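Local coordinates for protein ribosome-associated factor Y (Coxiella burnetii, PDB 3TQM) that probably acts as a ribosome hibernation factor that regulates translation, associating with 100S particles, the dimers of 70S ribosomes, at residues Met1-Met5 and Thr20-His25; Leu24-Cys30 and Leu81-Ser86; Lys48-Ala52 and Thr73-Leu77. One frame throughout, in Å; residues are numbered along the deposited sequence.

Contact 1: residues Met1-Met5 and Thr20-His25; sequences MHIQM and TEKKLH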
HETATM    1  N   MSE A   1      -9.131 -10.919   1.082  1.00 44.42           N
HETATM    2  CA  MSE A   1      -7.907 -10.198   1.418  1.00 43.70           C
HETATM    3  C   MSE A   1      -8.044  -9.462   2.748  1.00 42.18           C
HETATM    4  O   MSE A   1      -9.063  -8.825   3.016  1.00 41.95           O
HETATM    5  CB  MSE A   1      -7.542  -9.201   0.314  1.00 41.97           C
HETATM    6  CG  MSE A   1      -6.273  -8.424   0.596  1.00 42.38           C
HETATM    7 SE   MSE A   1      -5.728  -7.268  -0.877  1.00 61.72          SE
HETATM    8  CE  MSE A   1      -7.312  -6.146  -1.010  1.00 12.88           C
ATOM      9  N   HIS A   2      -7.009  -9.555   3.575  1.00 40.35           N
ATOM     10  CA  HIS A   2      -7.008  -8.892   4.868  1.00 39.62           C
ATOM     11  C   HIS A   2      -6.117  -7.650   4.858  1.00 37.45           C
ATOM     12  O   HIS A   2      -4.920  -7.732   4.571  1.00 34.97           O
ATOM     13  CB  HIS A   2      -6.565  -9.853   5.967  1.00 41.64           C
ATOM     14  CG  HIS A   2      -6.704  -9.291   7.346  1.00 46.24           C
ATOM     15  ND1 HIS A   2      -7.889  -8.769   7.823  1.00 48.16           N
ATOM     16  CD2 HIS A   2      -5.809  -9.166   8.355  1.00 49.37           C
ATOM     17  CE1 HIS A   2      -7.718  -8.347   9.064  1.00 49.93           C
ATOM     18  NE2 HIS A   2      -6.464  -8.578   9.411  1.00 50.75           N
ATOM     19  N   ILE A   3      -6.713  -6.504   5.177  1.00 35.19           N
ATOM     20  CA  ILE A   3      -6.001  -5.232   5.165  1.00 31.30           C
ATOM     21  C   ILE A   3      -5.944  -4.603   6.554  1.00 28.47           C
ATOM     22  O   ILE A   3      -6.975  -4.356   7.179  1.00 30.55           O
ATOM     23  CB  ILE A   3      -6.662  -4.234   4.200  1.00 30.60           C
ATOM     24  CG1 ILE A   3      -6.562  -4.740   2.759  1.00 31.10           C
ATOM     25  CG2 ILE A   3      -6.018  -2.862   4.326  1.00 29.19           C
ATOM     26  CD1 ILE A   3      -7.214  -3.824   1.750  1.00 30.21           C
ATOM     27  N   GLN A   4      -4.732  -4.345   7.031  1.00 24.37           N
ATOM     28  CA  GLN A   4      -4.540  -3.644   8.293  1.00 24.84           C
ATOM     29  C   GLN A   4      -3.841  -2.313   8.051  1.00 23.16           C
ATOM     30  O   GLN A   4      -2.857  -2.249   7.320  1.00 22.55           O
ATOM     31  CB  GLN A   4      -3.738  -4.495   9.275  1.00 28.25           C
ATOM     32  CG  GLN A   4      -3.537  -3.839  10.637  1.00 36.47           C
ATOM     33  CD  GLN A   4      -2.667  -4.667  11.563  1.00 43.96           C
ATOM     34  OE1 GLN A   4      -2.287  -5.792  11.234  1.00 46.71           O
ATOM     35  NE2 GLN A   4      -2.345  -4.114  12.729  1.00 45.65           N
HETATM   36  N   MSE A   5      -4.353  -1.251   8.668  1.00 23.36           N
HETATM   37  CA  MSE A   5      -3.780   0.082   8.490  1.00 23.17           C
HETATM   38  C   MSE A   5      -3.378   0.711   9.820  1.00 23.17           C
HETATM   39  O   MSE A   5      -4.157   0.738  10.774  1.00 23.57           O
HETATM   40  CB  MSE A   5      -4.760   1.004   7.764  1.00 23.79           C
HETATM   41  CG  MSE A   5      -5.228   0.481   6.419  1.00 24.12           C
HETATM   42 SE   MSE A   5      -6.076   1.880   5.359  1.00 35.08          SE
HETATM   43  CE  MSE A   5      -6.810   0.770   3.930  1.00 17.08           C
ATOM     44  N   THR A  20      -7.911   4.209   0.122  1.00 22.96           N
ATOM     45  CA  THR A  20      -6.839   3.224   0.080  1.00 20.91           C
ATOM     46  C   THR A  20      -7.404   1.819  -0.087  1.00 22.55           C
ATOM     47  O   THR A  20      -6.833   0.992  -0.794  1.00 20.50           O
ATOM     48  CB  THR A  20      -5.968   3.280   1.349  1.00 18.21           C
ATOM     49  OG1 THR A  20      -5.412   4.594   1.489  1.00 18.92           O
ATOM     50  CG2 THR A  20      -4.840   2.267   1.256  1.00 13.11           C
ATOM     51  N   GLU A  21      -8.527   1.558   0.572  1.00 26.52           N
ATOM     52  CA  GLU A  21      -9.197   0.267   0.469  1.00 29.28           C
ATOM     53  C   GLU A  21      -9.583  -0.062  -0.969  1.00 27.30           C
ATOM     54  O   GLU A  21      -9.241  -1.127  -1.480  1.00 28.57           O
ATOM     55  CB  GLU A  21     -10.444   0.232   1.352  1.00 33.97           C
ATOM     56  CG  GLU A  21     -10.180  -0.135   2.798  1.00 35.67           C
ATOM     57  CD  GLU A  21     -11.451  -0.175   3.625  1.00 39.43           C
ATOM     58  OE1 GLU A  21     -12.545   0.003   3.047  1.00 41.97           O
ATOM     59  OE2 GLU A  21     -11.355  -0.383   4.852  1.00 40.52           O
ATOM     60  N   LYS A  22     -10.294   0.855  -1.618  1.00 25.88           N
ATOM     61  CA  LYS A  22     -10.820   0.598  -2.952  1.00 30.65           C
ATOM     62  C   LYS A  22      -9.717   0.466  -3.998  1.00 33.12           C
ATOM     63  O   LYS A  22      -9.872  -0.256  -4.983  1.00 36.76           O
ATOM     64  CB  LYS A  22     -11.823   1.677  -3.368  1.00 32.81           C
ATOM     65  CG  LYS A  22     -11.196   2.960  -3.864  1.00 33.35           C
ATOM     66  CD  LYS A  22     -12.223   3.815  -4.582  1.00 38.09           C
ATOM     67  CE  LYS A  22     -11.574   5.029  -5.226  1.00 40.19           C
ATOM     68  NZ  LYS A  22     -12.537   5.805  -6.055  1.00 43.50           N
ATOM     69  N   LYS A  23      -8.602   1.157  -3.782  1.00 30.17           N
ATOM     70  CA  LYS A  23      -7.473   1.061  -4.704  1.00 30.46           C
ATOM     71  C   LYS A  23      -6.741  -0.271  -4.567  1.00 28.45           C
ATOM     72  O   LYS A  23      -6.251  -0.822  -5.550  1.00 24.82           O
ATOM     73  CB  LYS A  23      -6.504   2.225  -4.511  1.00 31.18           C
ATOM     74  CG  LYS A  23      -6.848   3.446  -5.337  1.00 35.32           C
ATOM     75  CD  LYS A  23      -5.771   4.508  -5.212  1.00 37.98           C
ATOM     76  CE  LYS A  23      -6.102   5.726  -6.055  1.00 42.63           C
ATOM     77  NZ  LYS A  23      -5.393   6.938  -5.552  1.00 44.45           N
ATOM     78  N   LEU A  24      -6.664  -0.783  -3.344  1.00 29.58           N
ATOM     79  CA  LEU A  24      -6.036  -2.073  -3.103  1.00 29.87           C
ATOM     80  C   LEU A  24      -6.875  -3.188  -3.701  1.00 36.01           C
ATOM     81  O   LEU A  24      -6.349  -4.189  -4.178  1.00 38.83           O
ATOM     82  CB  LEU A  24      -5.840  -2.305  -1.606  1.00 27.13           C
ATOM     83  CG  LEU A  24      -4.657  -1.593  -0.958  1.00 22.86           C
ATOM     84  CD1 LEU A  24      -4.715  -1.754   0.546  1.00 23.91           C
ATOM     85  CD2 LEU A  24      -3.353  -2.142  -1.508  1.00 20.87           C
ATOM     86  N   HIS A  25      -8.191  -3.006  -3.668  1.00 37.36           N
ATOM     87  CA  HIS A  25      -9.108  -3.993  -4.225  1.00 40.02           C
ATOM     88  C   HIS A  25      -9.094  -3.973  -5.752  1.00 37.45           C
ATOM     89  O   HIS A  25      -9.736  -4.802  -6.398  1.00 39.72           O
ATOM     90  CB  HIS A  25     -10.527  -3.761  -3.701  1.00 43.81           C
ATOM     91  CG  HIS A  25     -10.687  -4.062  -2.243  1.00 46.41           C
ATOM     92  ND1 HIS A  25     -10.138  -5.178  -1.650  1.00 46.09           N
ATOM     93  CD2 HIS A  25     -11.330  -3.390  -1.258  1.00 47.56           C
ATOM     94  CE1 HIS A  25     -10.438  -5.184  -0.364  1.00 45.73           C
ATOM     95  NE2 HIS A  25     -11.160  -4.110  -0.099  1.00 46.86           N
TER

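Contact 2: residues Leu24-Cys30 and Leu81-Ser86; sequences LHRIQPC and LETQLS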
ATOM      1  N   LEU A  24      -6.664  -0.783  -3.344  1.00 29.58           N
ATOM      2  CA  LEU A  24      -6.036  -2.073  -3.103  1.00 29.87           C
ATOM      3  C   LEU A  24      -6.875  -3.188  -3.701  1.00 36.01           C
ATOM      4  O   LEU A  24      -6.349  -4.189  -4.178  1.00 38.83           O
ATOM      5  CB  LEU A  24      -5.840  -2.305  -1.606  1.00 27.13           C
ATOM      6  CG  LEU A  24      -4.657  -1.593  -0.958  1.00 22.86           C
ATOM      7  CD1 LEU A  24      -4.715  -1.754   0.546  1.00 23.91           C
ATOM      8  CD2 LEU A  24      -3.353  -2.142  -1.508  1.00 20.87           C
ATOM      9  N   HIS A  25      -8.191  -3.006  -3.668  1.00 37.36           N
ATOM     10  CA  HIS A  25      -9.108  -3.993  -4.225  1.00 40.02           C
ATOM     11  C   HIS A  25      -9.094  -3.973  -5.752  1.00 37.45           C
ATOM     12  O   HIS A  25      -9.736  -4.802  -6.398  1.00 39.72           O
ATOM     13  CB  HIS A  25     -10.527  -3.761  -3.701  1.00 43.81           C
ATOM     14  CG  HIS A  25     -10.687  -4.062  -2.243  1.00 46.41           C
ATOM     15  ND1 HIS A  25     -10.138  -5.178  -1.650  1.00 46.09           N
ATOM     16  CD2 HIS A  25     -11.330  -3.390  -1.258  1.00 47.56           C
ATOM     17  CE1 HIS A  25     -10.438  -5.184  -0.364  1.00 45.73           C
ATOM     18  NE2 HIS A  25     -11.160  -4.110  -0.099  1.00 46.86           N
ATOM     19  N   ARG A  26      -8.352  -3.024  -6.319  1.00 31.12           N
ATOM     20  CA  ARG A  26      -8.231  -2.891  -7.767  1.00 29.40           C
ATOM     21  C   ARG A  26      -6.868  -3.357  -8.261  1.00 27.00           C
ATOM     22  O   ARG A  26      -6.649  -3.489  -9.464  1.00 29.03           O
ATOM     23  CB  ARG A  26      -8.428  -1.433  -8.187  1.00 32.52           C
ATOM     24  CG  ARG A  26      -9.856  -0.928  -8.122  1.00 38.79           C
ATOM     25  CD  ARG A  26      -9.903   0.535  -8.532  1.00 45.22           C
ATOM     26  NE  ARG A  26     -11.259   1.071  -8.527  1.00 54.04           N
ATOM     27  CZ  ARG A  26     -11.548   2.355  -8.341  1.00 57.88           C
ATOM     28  NH1 ARG A  26     -10.571   3.232  -8.132  1.00 56.18           N
ATOM     29  NH2 ARG A  26     -12.809   2.763  -8.351  1.00 60.67           N
ATOM     30  N   ILE A  27      -5.952  -3.600  -7.330  1.00 27.39           N
ATOM     31  CA  ILE A  27      -4.566  -3.891  -7.685  1.00 29.50           C
ATOM     32  C   ILE A  27      -4.395  -5.234  -8.398  1.00 30.78           C
ATOM     33  O   ILE A  27      -5.113  -6.196  -8.131  1.00 28.17           O
ATOM     34  CB  ILE A  27      -3.643  -3.835  -6.455  1.00 29.03           C
ATOM     35  CG1 ILE A  27      -2.188  -3.671  -6.892  1.00 32.75           C
ATOM     36  CG2 ILE A  27      -3.810  -5.076  -5.598  1.00 29.51           C
ATOM     37  CD1 ILE A  27      -1.237  -3.514  -5.741  1.00 33.88           C
ATOM     38  N   GLN A  28      -3.432  -5.281  -9.313  1.00 31.27           N
ATOM     39  CA  GLN A  28      -3.146  -6.487 -10.077  1.00 33.58           C
ATOM     40  C   GLN A  28      -1.751  -6.372 -10.681  1.00 29.19           C
ATOM     41  O   GLN A  28      -1.201  -5.274 -10.757  1.00 24.01           O
ATOM     42  CB  GLN A  28      -4.195  -6.686 -11.173  1.00 40.93           C
ATOM     43  CG  GLN A  28      -4.813  -5.399 -11.678  1.00 46.65           C
ATOM     44  CD  GLN A  28      -5.153  -5.461 -13.150  1.00 56.22           C
ATOM     45  OE1 GLN A  28      -6.197  -5.990 -13.541  1.00 61.04           O
ATOM     46  NE2 GLN A  28      -4.266  -4.925 -13.981  1.00 57.91           N
ATOM     47  N   PRO A  29      -1.177  -7.502 -11.123  1.00 29.99           N
ATOM     48  CA  PRO A  29      -1.794  -8.834 -11.155  1.00 30.49           C
ATOM     49  C   PRO A  29      -1.691  -9.597  -9.836  1.00 28.97           C
ATOM     50  O   PRO A  29      -1.089  -9.113  -8.877  1.00 26.13           O
ATOM     51  CB  PRO A  29      -0.976  -9.553 -12.227  1.00 30.99           C
ATOM     52  CG  PRO A  29       0.383  -8.949 -12.105  1.00 29.45           C
ATOM     53  CD  PRO A  29       0.166  -7.504 -11.731  1.00 28.85           C
ATOM     54  N   CYS A  30      -2.300 -10.779  -9.802  1.00 31.48           N
ATOM     55  CA  CYS A  30      -2.155 -11.711  -8.688  1.00 31.88           C
ATOM     56  C   CYS A  30      -2.713 -11.200  -7.355  1.00 31.75           C
ATOM     57  O   CYS A  30      -2.248 -11.601  -6.288  1.00 32.69           O
ATOM     58  CB  CYS A  30      -0.686 -12.120  -8.529  1.00 30.04           C
ATOM     59  SG  CYS A  30       0.018 -12.948  -9.980  1.00 28.76           S
ATOM     60  N   LEU A  81       3.565  -1.202  -6.043  1.00 13.32           N
ATOM     61  CA  LEU A  81       3.047  -2.524  -5.722  1.00 14.98           C
ATOM     62  C   LEU A  81       2.785  -3.338  -6.986  1.00 20.29           C
ATOM     63  O   LEU A  81       3.213  -4.487  -7.093  1.00 23.63           O
ATOM     64  CB  LEU A  81       1.768  -2.425  -4.889  1.00 12.02           C
ATOM     65  CG  LEU A  81       1.898  -2.055  -3.415  1.00 14.06           C
ATOM     66  CD1 LEU A  81       0.562  -2.236  -2.712  1.00 15.90           C
ATOM     67  CD2 LEU A  81       2.969  -2.899  -2.743  1.00 13.88           C
ATOM     68  N   GLU A  82       2.080  -2.739  -7.941  1.00 21.45           N
ATOM     69  CA  GLU A  82       1.765  -3.418  -9.192  1.00 22.98           C
ATOM     70  C   GLU A  82       3.032  -3.868  -9.903  1.00 19.19           C
ATOM     71  O   GLU A  82       3.101  -4.983 -10.419  1.00 16.86           O
ATOM     72  CB  GLU A  82       0.926  -2.520 -10.103  1.00 25.51           C
ATOM     73  CG  GLU A  82      -0.447  -2.200  -9.545  1.00 27.97           C
ATOM     74  CD  GLU A  82      -1.479  -1.971 -10.632  1.00 34.11           C
ATOM     75  OE1 GLU A  82      -1.344  -0.989 -11.389  1.00 33.68           O
ATOM     76  OE2 GLU A  82      -2.426  -2.784 -10.732  1.00 37.41           O
ATOM     77  N   THR A  83       4.031  -2.994  -9.929  1.00 17.90           N
ATOM     78  CA  THR A  83       5.330  -3.348 -10.478  1.00 22.61           C
ATOM     79  C   THR A  83       5.867  -4.602  -9.794  1.00 22.67           C
ATOM     80  O   THR A  83       6.262  -5.560 -10.457  1.00 23.81           O
ATOM     81  CB  THR A  83       6.353  -2.206 -10.304  1.00 24.20           C
ATOM     82  OG1 THR A  83       5.913  -1.049 -11.026  1.00 25.28           O
ATOM     83  CG2 THR A  83       7.719  -2.630 -10.825  1.00 22.49           C
ATOM     84  N   GLN A  84       5.872  -4.591  -8.465  1.00 21.49           N
ATOM     85  CA  GLN A  84       6.419  -5.702  -7.689  1.00 22.68           C
ATOM     86  C   GLN A  84       5.599  -6.981  -7.851  1.00 23.69           C
ATOM     87  O   GLN A  84       6.145  -8.087  -7.820  1.00 22.61           O
ATOM     88  CB  GLN A  84       6.538  -5.324  -6.211  1.00 21.98           C
ATOM     89  CG  GLN A  84       7.612  -4.285  -5.934  1.00 22.99           C
ATOM     90  CD  GLN A  84       8.959  -4.680  -6.510  1.00 25.89           C
ATOM     91  OE1 GLN A  84       9.607  -3.891  -7.197  1.00 27.88           O
ATOM     92  NE2 GLN A  84       9.386  -5.909  -6.233  1.00 26.13           N
ATOM     93  N   LEU A  85       4.290  -6.822  -8.023  1.00 22.68           N
ATOM     94  CA  LEU A  85       3.410  -7.954  -8.273  1.00 20.69           C
ATOM     95  C   LEU A  85       3.657  -8.544  -9.661  1.00 21.30           C
ATOM     96  O   LEU A  85       3.572  -9.755  -9.851  1.00 24.57           O
ATOM     97  CB  LEU A  85       1.944  -7.545  -8.116  1.00 21.52           C
ATOM     98  CG  LEU A  85       1.426  -7.427  -6.681  1.00 22.85           C
ATOM     99  CD1 LEU A  85       0.137  -6.622  -6.628  1.00 24.11           C
ATOM    100  CD2 LEU A  85       1.226  -8.807  -6.066  1.00 24.13           C
ATOM    101  N   SER A  86       3.969  -7.689 -10.629  1.00 21.77           N
ATOM    102  CA  SER A  86       4.258  -8.162 -11.978  1.00 24.04           C
ATOM    103  C   SER A  86       5.562  -8.951 -12.033  1.00 26.51           C
ATOM    104  O   SER A  86       5.687  -9.892 -12.813  1.00 28.74           O
ATOM    105  CB  SER A  86       4.280  -7.006 -12.979  1.00 25.44           C
ATOM    106  OG  SER A  86       2.965  -6.559 -13.266  1.00 27.62           O
TER

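Contact 3: residues Lys48-Ala52 and Thr73-Leu77; sequences KIVDA and TVDLL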
ATOM      1  N   LYS A  48       4.810  13.042   3.109  1.00 31.92           N
ATOM      2  CA  LYS A  48       3.695  12.158   3.420  1.00 30.63           C
ATOM      3  C   LYS A  48       4.023  10.744   2.962  1.00 29.25           C
ATOM      4  O   LYS A  48       3.651  10.340   1.858  1.00 29.98           O
ATOM      5  CB  LYS A  48       2.418  12.637   2.723  1.00 29.15           C
ATOM      6  CG  LYS A  48       2.012  14.059   3.066  1.00 31.41           C
ATOM      7  CD  LYS A  48       1.900  14.250   4.568  1.00 35.24           C
ATOM      8  CE  LYS A  48       1.305  15.610   4.908  1.00 38.13           C
ATOM      9  NZ  LYS A  48       2.086  16.723   4.303  1.00 40.27           N
ATOM     10  N   ILE A  49       4.718   9.993   3.810  1.00 26.51           N
ATOM     11  CA  ILE A  49       5.150   8.641   3.460  1.00 23.37           C
ATOM     12  C   ILE A  49       4.075   7.586   3.708  1.00 21.84           C
ATOM     13  O   ILE A  49       3.431   7.572   4.760  1.00 22.31           O
ATOM     14  CB  ILE A  49       6.413   8.234   4.238  1.00 22.30           C
ATOM     15  CG1 ILE A  49       7.554   9.215   3.967  1.00 23.29           C
ATOM     16  CG2 ILE A  49       6.826   6.821   3.881  1.00 21.83           C
ATOM     17  CD1 ILE A  49       7.647  10.333   4.973  1.00 24.09           C
ATOM     18  N   VAL A  50       3.889   6.700   2.734  1.00 19.84           N
ATOM     19  CA  VAL A  50       3.025   5.539   2.917  1.00 22.62           C
ATOM     20  C   VAL A  50       3.818   4.266   2.616  1.00 26.00           C
ATOM     21  O   VAL A  50       4.446   4.148   1.566  1.00 28.10           O
ATOM     22  CB  VAL A  50       1.764   5.605   2.030  1.00 21.34           C
ATOM     23  CG1 VAL A  50       0.899   4.373   2.238  1.00 18.91           C
ATOM     24  CG2 VAL A  50       0.967   6.865   2.339  1.00 22.50           C
ATOM     25  N   ASP A  51       3.793   3.324   3.553  1.00 27.41           N
ATOM     26  CA  ASP A  51       4.563   2.092   3.438  1.00 28.25           C
ATOM     27  C   ASP A  51       3.629   0.882   3.461  1.00 22.98           C
ATOM     28  O   ASP A  51       2.591   0.902   4.126  1.00 19.08           O
ATOM     29  CB  ASP A  51       5.583   2.012   4.578  1.00 38.59           C
ATOM     30  CG  ASP A  51       6.592   0.892   4.390  1.00 50.78           C
ATOM     31  OD1 ASP A  51       6.607   0.267   3.307  1.00 54.26           O
ATOM     32  OD2 ASP A  51       7.383   0.645   5.327  1.00 55.86           O
ATOM     33  N   ALA A  52       3.994  -0.167   2.728  1.00 22.01           N
ATOM     34  CA  ALA A  52       3.137  -1.341   2.601  1.00 19.08           C
ATOM     35  C   ALA A  52       3.903  -2.660   2.672  1.00 19.51           C
ATOM     36  O   ALA A  52       4.969  -2.809   2.073  1.00 18.62           O
ATOM     37  CB  ALA A  52       2.333  -1.266   1.312  1.00 17.33           C
ATOM     38  N   THR A  73       0.337  10.088  -2.418  1.00 28.44           N
ATOM     39  CA  THR A  73       1.308   9.071  -2.027  1.00 24.92           C
ATOM     40  C   THR A  73       0.737   7.666  -2.187  1.00 24.29           C
ATOM     41  O   THR A  73       1.404   6.772  -2.705  1.00 21.08           O
ATOM     42  CB  THR A  73       1.769   9.255  -0.569  1.00 22.69           C
ATOM     43  OG1 THR A  73       2.304  10.572  -0.397  1.00 20.81           O
ATOM     44  CG2 THR A  73       2.834   8.226  -0.222  1.00 22.22           C
ATOM     45  N   VAL A  74      -0.498   7.478  -1.731  1.00 27.20           N
ATOM     46  CA  VAL A  74      -1.177   6.193  -1.870  1.00 26.62           C
ATOM     47  C   VAL A  74      -1.169   5.760  -3.326  1.00 25.85           C
ATOM     48  O   VAL A  74      -0.818   4.626  -3.650  1.00 25.24           O
ATOM     49  CB  VAL A  74      -2.630   6.263  -1.375  1.00 26.88           C
ATOM     50  CG1 VAL A  74      -3.408   5.038  -1.834  1.00 29.19           C
ATOM     51  CG2 VAL A  74      -2.669   6.392   0.144  1.00 26.97           C
ATOM     52  N   ASP A  75      -1.550   6.683  -4.201  1.00 27.87           N
ATOM     53  CA  ASP A  75      -1.586   6.425  -5.633  1.00 30.12           C
ATOM     54  C   ASP A  75      -0.226   5.944  -6.128  1.00 23.53           C
ATOM     55  O   ASP A  75      -0.141   4.995  -6.906  1.00 19.33           O
ATOM     56  CB  ASP A  75      -2.001   7.690  -6.386  1.00 37.05           C
ATOM     57  CG  ASP A  75      -2.666   7.387  -7.712  1.00 45.65           C
ATOM     58  OD1 ASP A  75      -3.913   7.418  -7.771  1.00 50.17           O
ATOM     59  OD2 ASP A  75      -1.946   7.110  -8.694  1.00 47.90           O
ATOM     60  N   LEU A  76       0.834   6.600  -5.668  1.00 24.61           N
ATOM     61  CA  LEU A  76       2.194   6.232  -6.055  1.00 28.01           C
ATOM     62  C   LEU A  76       2.564   4.833  -5.569  1.00 27.86           C
ATOM     63  O   LEU A  76       3.173   4.053  -6.302  1.00 26.39           O
ATOM     64  CB  LEU A  76       3.200   7.257  -5.523  1.00 28.21           C
ATOM     65  CG  LEU A  76       3.515   8.473  -6.404  1.00 28.88           C
ATOM     66  CD1 LEU A  76       2.246   9.125  -6.928  1.00 28.99           C
ATOM     67  CD2 LEU A  76       4.368   9.477  -5.641  1.00 26.82           C
ATOM     68  N   LEU A  77       2.195   4.523  -4.331  1.00 28.38           N
ATOM     69  CA  LEU A  77       2.518   3.232  -3.734  1.00 26.19           C
ATOM     70  C   LEU A  77       1.852   2.086  -4.490  1.00 27.93           C
ATOM     71  O   LEU A  77       2.399   0.985  -4.569  1.00 29.47           O
ATOM     72  CB  LEU A  77       2.108   3.199  -2.262  1.00 22.00           C
ATOM     73  CG  LEU A  77       2.455   1.918  -1.500  1.00 21.42           C
ATOM     74  CD1 LEU A  77       3.949   1.639  -1.565  1.00 18.07           C
ATOM     75  CD2 LEU A  77       1.989   2.006  -0.056  1.00 22.58           C
TER

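Contact 1: residues Met1-Met5 and Thr20-His25
Met1, a selenomethionine, lays its terminal methyl against the imidazole of His25, where CE crowds the ND1-CE1 side of the ring obliquely; its 3.1 Å from ND1 is tight, and the exact value is doubtful. The chain runs out with CG anti to the backbone N (chi1 -180°) and bends only at its last torsion (chi3 59°), which brings CE to the ring and also near the carbonyl O of Leu24. Next along strand 2-8, Ile3 reaches inward with its longer branch: CD1 lies 3.5 Å from CD1 of Leu24, and also borders the ring of His25, 4.1 Å from CE1. Met5, likewise a selenomethionine, spans the other end of the contact. Met5 and Thr20 lie alongside each other, pointing opposite ways, and CE rests 3.6 Å from Thr20 CG2 and 3.7 Å from Glu21 CG. The hydroxyl of Thr20 is hydrogen-bonded to Leu16 O within the same helix, which agrees with its methyl being presented to Met5. The axes of strand 2-5 and helix 20-24 approach to 10.6 Å, their directions 146° apart, roughly antiparallel. The two segments cohere through van der Waals and hydrophobic packing alone, the thioether chains (methionine in the natural protein) and Ile3 fitting against the helix.

Contact 2: residues Leu24-Cys30 and Leu81-Ser86
A chi1 of -161° swings CG1 of Ile27 opposite the backbone N, and a chi2 of 176° extends CD1 onto helix 70-89, where it meets Leu81 CB at 3.3 Å and Leu85 CD1 at 3.5 Å. Ile27 crosses both leucines at about a right angle, lodging against Leu81, Glu82 and Leu85 on adjacent turns. It passes Glu82 antiparallel, CG1 against CG (3.5 Å). The carboxylate of Glu82 turns to the loop backbone: Gln28 N donates to OE2 (3.0 Å, N-H...O angle 149°) through the anti lone pair, away from the other oxygen. Gln28 O also lies 2.8 Å from Glu82 OE2. Such an approach of two acceptors is unfavourable unless offset; it could favour protonation, whereas the N-H bond would favour the charged form. Pro29, which follows a cis peptide bond, continues the contact: its CD sits 3.3 Å from Ser86 OG, while its carbonyl O lies 3.5 Å from Leu85 CB. Leu24 adds a looser touch of CD2 on Leu81 CD1. A type I beta turn from Leu24 to Ile27 leads the chain from helix 14-24 across to helix 70-89, part of the helix-to-strand connection in the beta-alpha-beta-beta-beta-alpha fold of the HPF/YfiA family.

Contact 3: residues Lys48-Ala52 and Thr73-Leu77
Val50, Leu77 and Thr73 bury the most surface where strand 47-56 packs beneath helix 70-89. Val50 divides its two methyls between the helix residues. CG1, held anti to the backbone N (chi1 179°), faces Leu77 CD2 at 3.5 Å, while CG2 meets Thr73 CG2 at 3.4 Å and touches Val74 CG2 more loosely (4.3 Å). Leu77 comes down from the next helical turn with CG anti to its own backbone N (chi1 -177°), a setting that directs the isobutyl group to the strand. Its CD2 lies across Val50 and Ala52 together, 3.6 Å from Ala52 CB, so the small side chain of Ala52 and the branch of Val50 share one methyl. Thr73 makes both a polar and an apolar contact. Its CG2 packs on Val50, and its OG1 lies 2.6 Å from Lys48 O and is also within hydrogen-bonding reach of Asp69 O and Ser67 OG. Strand and helix axes come within 8.2 Å at 35° between their directions, and Val50 and Thr73 are the nearest pair of backbone positions. Strand 36-44 lies alongside, where Phe41 touches Val50, and Val74 reaches across to Leu16, Leu19 and Thr20 of helix 14-24. The chemistry is therefore that of a buried aliphatic interface with a polar cluster, the Thr73 hydroxyl and the Lys48 carbonyl, at one end: the buried hydroxyl has hydrogen-bonding partners around it, which would probably offset the cost of its desolvation.

In the fold
Contacts 1 and 3 set the two helices on one four-stranded mixed sheet, and contact 2 ties the loop after helix 14-24 to helix 70-89; their centres are 12 to 14 Å apart. Contact 1 comes first along the chain and sets helix 14-24 against edge strand 2-8. Contact 2 overlaps contact 1 at Leu24 and His25 and continues into the following loop. Contact 3 falls within the chain that contact 2 brings together and packs an earlier part of helix 70-89 on strand 47-56. Contacts 1 and 3 also meet directly, through a salt bridge from Lys23 to Asp75. The result is the beta-alpha-beta-beta-beta-alpha domain of the HPF/YfiA family, with both helices packed on one sheet.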